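Probable endonuclease 4 (Thermotoga maritima, PDB 4HNO) probably cleaves the DNA backbone at apurinic and apyrimidinic sites in base excision repair, leaving a 3'-hydroxyl and a 5'-terminal sugar phosphate. Local coordinates at residues D85-S90 / I128-N133; A247-F250 / E254-E257. One frame throughout, in Å; residues are numbered along the deposited sequence.

Contacts 1 and 2 both lie in the outer helical layer of one TIM barrel, on opposite sides of the chain's centre. Their own centres are 35 Å apart and their nearest atoms about 23 Å, so they do not touch. Contact 1 (85-90 with 128-133) joins two helices through a single tryptophan and lies away from the metal sites. Contact 2 (247-250 with 254-257) is a buried local packing of two helices near the end of the sequence. It comes closer to the metal cluster: the F249 side chain is about 9 Å from those of the metal ligands D181 and H218, and about 12 Å from a bound zinc ion.

Contact 1: residues D85-S90 / I128-N133; sequences DIWQKS and IVRGLN
W87 reaches across to the backbone of G131 and the aliphatic chain of R130, and the contact between the two helices rests on this one indole. The packing is by van der Waals contact and has two parts. At the ring edge, CZ2 of W87 comes 3.5 Å from N of G131 and 3.6 Å from CA of G131. With no side chain at G131, the benzo edge can lie directly against the helix backbone; CA of G131 is 7.7 Å from CA of W87. Beside this, the R130 methylenes run past the same end of the indole, CG of R130 standing 3.8 Å from CZ2 of W87. The R130 chain is extended from CG to NE and crosses the indole at about a right angle; its guanidinium plane is turned 61° from the ring, obliquely and not stacked on it. W87 gets there because CG lies opposite its backbone N (chi1 -174°), which carries the ring outward from its helix.

No hydrogen bond joins the two segments, but NE1 of W87 donates to O of R127, one turn before G131 on the same helix, so the ring is tied to the partner helix by a bond as well as by packing. The arrangement is helix-against-helix packing in the outer layer of a TIM barrel, here between helices 84-104 and 121-136.

Contact 2: residues A247-F250 / E254-E257; sequences AVFF and EIQE
I255 lays its CG2 methyl over one face of the F249 ring, a CH-pi contact 3.8 Å from CG2 of I255 to the centroid of F249 and 16° off the ring normal. The methyl is offset toward the rim, 3.6 Å from CE2 of F249. The other branch lies on the same side of the ring plane, out at the far edge: CD1 of I255 meets CE1 of F249 at 3.6 Å, so the two arms of the isoleucine spread across the phenyl, and the side chains cross at about a right angle. F249 has CG opposite its backbone N (chi1 -173°), which brings the ring round to I255. The isoleucine also rests on the backbone, CB of I255 lying 3.6 Å from O of F249.

One hydrogen bond adds a polar link. NE2 of Q256 donates to O of F250 at 2.8 Å, with an N-H...O angle of 164°. The carbonyl points almost straight at the donor, and the oxygen lies close to the amide plane of Q256. The glutamine chain is extended beyond CG, bringing its amide to the carbonyl. NE2 of Q256 also bonds to the C-terminal OXT of E288, and OE1 of Q256 accepts from NZ of K253, so both ends of this buried amide are engaged.

Helices 242-250 and 253-256 thus pack against each other across a short connection. F249 and I255 both meet I217 of strand 214-222, I255 also touches L202 of helix 195-208, and F250 turns the other way, stacking on W260 and packing against helix 268-284.

Contact 1: residues D85-S90 / I128-N133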
loop_
_atom_site.group_PDB
_atom_site.type_symbol
_atom_site.label_atom_id
_atom_site.label_comp_id
_atom_site.label_asym_id
_atom_site.label_seq_id
_atom_site.Cartn_x
_atom_site.Cartn_y
_atom_site.Cartn_z
ATOM N N ASP A 85 -1.401 -24.573 -8.300
ATOM C CA ASP A 85 0.018 -24.458 -7.939
ATOM C C ASP A 85 0.316 -23.071 -7.402
ATOM O O ASP A 85 0.862 -22.917 -6.296
ATOM C CB ASP A 85 0.926 -24.701 -9.168
ATOM C CG ASP A 85 1.074 -26.160 -9.525
ATOM O OD1 ASP A 85 0.383 -27.004 -8.916
ATOM O OD2 ASP A 85 1.887 -26.447 -10.440
ATOM N N ILE A 86 -0.010 -22.079 -8.230
ATOM C CA ILE A 86 0.274 -20.694 -7.914
ATOM C C ILE A 86 -0.503 -20.295 -6.658
ATOM O O ILE A 86 0.044 -19.628 -5.768
ATOM C CB ILE A 86 -0.050 -19.754 -9.095
ATOM C CG1 ILE A 86 0.889 -20.009 -10.284
ATOM C CG2 ILE A 86 0.051 -18.315 -8.670
ATOM C CD1 ILE A 86 0.588 -19.159 -11.521
ATOM N N TRP A 87 -1.758 -20.700 -6.548
ATOM C CA TRP A 87 -2.538 -20.347 -5.374
ATOM C C TRP A 87 -1.893 -20.893 -4.088
ATOM O O TRP A 87 -1.712 -20.166 -3.115
ATOM C CB TRP A 87 -3.977 -20.842 -5.554
ATOM C CG TRP A 87 -4.878 -20.394 -4.457
ATOM C CD1 TRP A 87 -5.569 -19.235 -4.407
ATOM C CD2 TRP A 87 -5.141 -21.069 -3.234
ATOM N NE1 TRP A 87 -6.249 -19.145 -3.228
ATOM C CE2 TRP A 87 -6.005 -20.261 -2.486
ATOM C CE3 TRP A 87 -4.729 -22.296 -2.696
ATOM C CZ2 TRP A 87 -6.492 -20.637 -1.241
ATOM C CZ3 TRP A 87 -5.192 -22.661 -1.453
ATOM C CH2 TRP A 87 -6.072 -21.833 -0.735
ATOM N N GLN A 88 -1.562 -22.177 -4.087
ATOM C CA GLN A 88 -0.966 -22.774 -2.890
ATOM C C GLN A 88 0.364 -22.136 -2.528
ATOM O O GLN A 88 0.626 -21.851 -1.359
ATOM C CB GLN A 88 -0.749 -24.270 -3.063
ATOM C CG GLN A 88 -2.017 -25.107 -3.048
ATOM C CD GLN A 88 -1.654 -26.557 -2.803
ATOM O OE1 GLN A 88 -0.961 -26.871 -1.842
ATOM N NE2 GLN A 88 -2.096 -27.450 -3.666
ATOM N N LYS A 89 1.223 -21.950 -3.523
ATOM C CA LYS A 89 2.513 -21.365 -3.246
ATOM C C LYS A 89 2.377 -19.923 -2.762
ATOM O O LYS A 89 3.156 -19.455 -1.928
ATOM C CB LYS A 89 3.401 -21.465 -4.481
ATOM C CG LYS A 89 3.776 -22.910 -4.829
ATOM C CD LYS A 89 4.513 -22.969 -6.160
ATOM C CE LYS A 89 4.705 -24.374 -6.755
ATOM N NZ LYS A 89 5.175 -25.402 -5.837
ATOM N N SER A 90 1.384 -19.218 -3.292
ATOM C CA SER A 90 1.079 -17.857 -2.865
ATOM C C SER A 90 0.642 -17.821 -1.408
ATOM O O SER A 90 1.091 -16.956 -0.647
ATOM C CB SER A 90 -0.016 -17.270 -3.753
ATOM O OG SER A 90 0.452 -17.016 -5.063
ATOM N N ILE A 128 -9.452 -15.557 -3.181
ATOM C CA ILE A 128 -8.703 -14.608 -2.355
ATOM C C ILE A 128 -9.126 -14.773 -0.894
ATOM O O ILE A 128 -8.290 -14.829 0.008
ATOM C CB ILE A 128 -8.911 -13.177 -2.818
ATOM C CG1 ILE A 128 -8.325 -12.957 -4.207
ATOM C CG2 ILE A 128 -8.270 -12.207 -1.810
ATOM C CD1 ILE A 128 -8.829 -11.684 -4.860
ATOM N N VAL A 129 -10.427 -14.834 -0.643
ATOM C CA VAL A 129 -10.937 -15.021 0.702
ATOM C C VAL A 129 -10.402 -16.307 1.311
ATOM O O VAL A 129 -9.948 -16.330 2.460
ATOM C CB VAL A 129 -12.474 -15.011 0.697
ATOM C CG1 VAL A 129 -13.039 -15.442 2.027
ATOM C CG2 VAL A 129 -12.986 -13.610 0.314
ATOM N N ARG A 130 -10.449 -17.393 0.543
ATOM C CA ARG A 130 -9.967 -18.671 1.048
ATOM C C ARG A 130 -8.486 -18.558 1.426
ATOM O O ARG A 130 -8.050 -19.078 2.443
ATOM C CB ARG A 130 -10.203 -19.762 -0.011
ATOM C CG ARG A 130 -9.893 -21.160 0.448
ATOM C CD ARG A 130 -10.199 -22.190 -0.624
ATOM N NE ARG A 130 -10.040 -23.528 -0.072
ATOM C CZ ARG A 130 -10.419 -24.652 -0.658
ATOM N NH1 ARG A 130 -10.989 -24.631 -1.853
ATOM N NH2 ARG A 130 -10.221 -25.812 -0.042
ATOM N N GLY A 131 -7.713 -17.900 0.574
ATOM C CA GLY A 131 -6.296 -17.723 0.835
ATOM C C GLY A 131 -6.016 -16.849 2.046
ATOM O O GLY A 131 -5.167 -17.194 2.883
ATOM N N LEU A 132 -6.725 -15.730 2.143
ATOM C CA LEU A 132 -6.583 -14.878 3.310
ATOM C C LEU A 132 -6.969 -15.608 4.583
ATOM O O LEU A 132 -6.318 -15.439 5.607
ATOM C CB LEU A 132 -7.402 -13.607 3.158
ATOM C CG LEU A 132 -6.892 -12.622 2.115
ATOM C CD1 LEU A 132 -7.882 -11.478 1.958
ATOM C CD2 LEU A 132 -5.506 -12.104 2.469
ATOM N N ASN A 133 -8.010 -16.428 4.532
ATOM C CA ASN A 133 -8.358 -17.198 5.717
ATOM C C ASN A 133 -7.236 -18.157 6.097
ATOM O O ASN A 133 -6.909 -18.288 7.275
ATOM C CB ASN A 133 -9.660 -17.959 5.510
ATOM C CG ASN A 133 -10.884 -17.106 5.630
ATOM O OD1 ASN A 133 -10.885 -16.082 6.313
ATOM N ND2 ASN A 133 -11.951 -17.542 4.983
#

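Contact 2: residues A247-F250 / E254-E257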
loop_
_atom_site.group_PDB
_atom_site.type_symbol
_atom_site.label_atom_id
_atom_site.label_comp_id
_atom_site.label_asym_id
_atom_site.label_seq_id
_atom_site.Cartn_x
_atom_site.Cartn_y
_atom_site.Cartn_z
ATOM N N ALA A 247 -3.293 19.345 -4.460
ATOM C CA ALA A 247 -3.697 20.362 -3.496
ATOM C C ALA A 247 -5.123 20.119 -3.015
ATOM O O ALA A 247 -5.410 20.291 -1.849
ATOM C CB ALA A 247 -3.560 21.742 -4.110
ATOM N N VAL A 248 -6.025 19.737 -3.914
ATOM C CA VAL A 248 -7.386 19.404 -3.518
ATOM C C VAL A 248 -7.393 18.206 -2.558
ATOM O O VAL A 248 -7.977 18.247 -1.481
ATOM C CB VAL A 248 -8.253 19.116 -4.759
ATOM C CG1 VAL A 248 -9.606 18.567 -4.358
ATOM C CG2 VAL A 248 -8.410 20.387 -5.599
ATOM N N PHE A 249 -6.705 17.143 -2.935
ATOM C CA PHE A 249 -6.660 15.927 -2.115
ATOM C C PHE A 249 -6.095 16.213 -0.724
ATOM O O PHE A 249 -6.657 15.771 0.270
ATOM C CB PHE A 249 -5.789 14.931 -2.863
ATOM C CG PHE A 249 -5.737 13.545 -2.272
ATOM C CD1 PHE A 249 -6.867 12.747 -2.200
ATOM C CD2 PHE A 249 -4.517 12.990 -1.918
ATOM C CE1 PHE A 249 -6.793 11.440 -1.747
ATOM C CE2 PHE A 249 -4.447 11.683 -1.469
ATOM C CZ PHE A 249 -5.587 10.916 -1.395
ATOM N N PHE A 250 -5.010 16.974 -0.663
ATOM C CA PHE A 250 -4.330 17.252 0.590
ATOM C C PHE A 250 -5.162 18.112 1.525
ATOM O O PHE A 250 -4.888 18.167 2.724
ATOM C CB PHE A 250 -3.028 18.015 0.351
ATOM C CG PHE A 250 -1.960 17.261 -0.409
ATOM C CD1 PHE A 250 -1.953 15.886 -0.522
ATOM C CD2 PHE A 250 -0.932 17.984 -0.994
ATOM C CE1 PHE A 250 -0.927 15.258 -1.208
ATOM C CE2 PHE A 250 0.076 17.360 -1.679
ATOM C CZ PHE A 250 0.084 15.997 -1.789
ATOM N N GLU A 254 -9.254 14.269 6.646
ATOM C CA GLU A 254 -9.342 12.814 6.651
ATOM C C GLU A 254 -8.152 12.196 5.906
ATOM O O GLU A 254 -7.656 11.133 6.283
ATOM C CB GLU A 254 -10.644 12.336 6.004
ATOM C CG GLU A 254 -11.905 12.740 6.746
ATOM C CD GLU A 254 -12.483 14.075 6.289
ATOM O OE1 GLU A 254 -11.771 14.892 5.660
ATOM O OE2 GLU A 254 -13.670 14.302 6.572
ATOM N N ILE A 255 -7.710 12.865 4.848
ATOM C CA ILE A 255 -6.571 12.420 4.062
ATOM C C ILE A 255 -5.255 12.693 4.791
ATOM O O ILE A 255 -4.369 11.844 4.850
ATOM C CB ILE A 255 -6.618 13.076 2.668
ATOM C CG1 ILE A 255 -7.882 12.633 1.898
ATOM C CG2 ILE A 255 -5.362 12.796 1.871
ATOM C CD1 ILE A 255 -7.983 11.148 1.639
ATOM N N GLN A 256 -5.140 13.873 5.393
ATOM C CA GLN A 256 -3.947 14.223 6.166
ATOM C C GLN A 256 -3.702 13.281 7.345
ATOM O O GLN A 256 -2.573 13.162 7.815
ATOM C CB GLN A 256 -4.047 15.653 6.710
ATOM C CG GLN A 256 -4.052 16.711 5.626
ATOM C CD GLN A 256 -4.220 18.097 6.212
ATOM O OE1 GLN A 256 -3.919 18.323 7.379
ATOM N NE2 GLN A 256 -4.708 19.028 5.408
ATOM N N GLU A 257 -4.750 12.653 7.860
ATOM C CA GLU A 257 -4.594 11.776 9.005
ATOM C C GLU A 257 -3.891 10.458 8.697
ATOM O O GLU A 257 -3.457 9.767 9.611
ATOM C CB GLU A 257 -5.954 11.514 9.651
ATOM C CG GLU A 257 -6.467 12.687 10.476
ATOM C CD GLU A 257 -5.615 12.988 11.707
ATOM O OE1 GLU A 257 -4.393 13.205 11.564
ATOM O OE2 GLU A 257 -6.169 13.012 12.824
#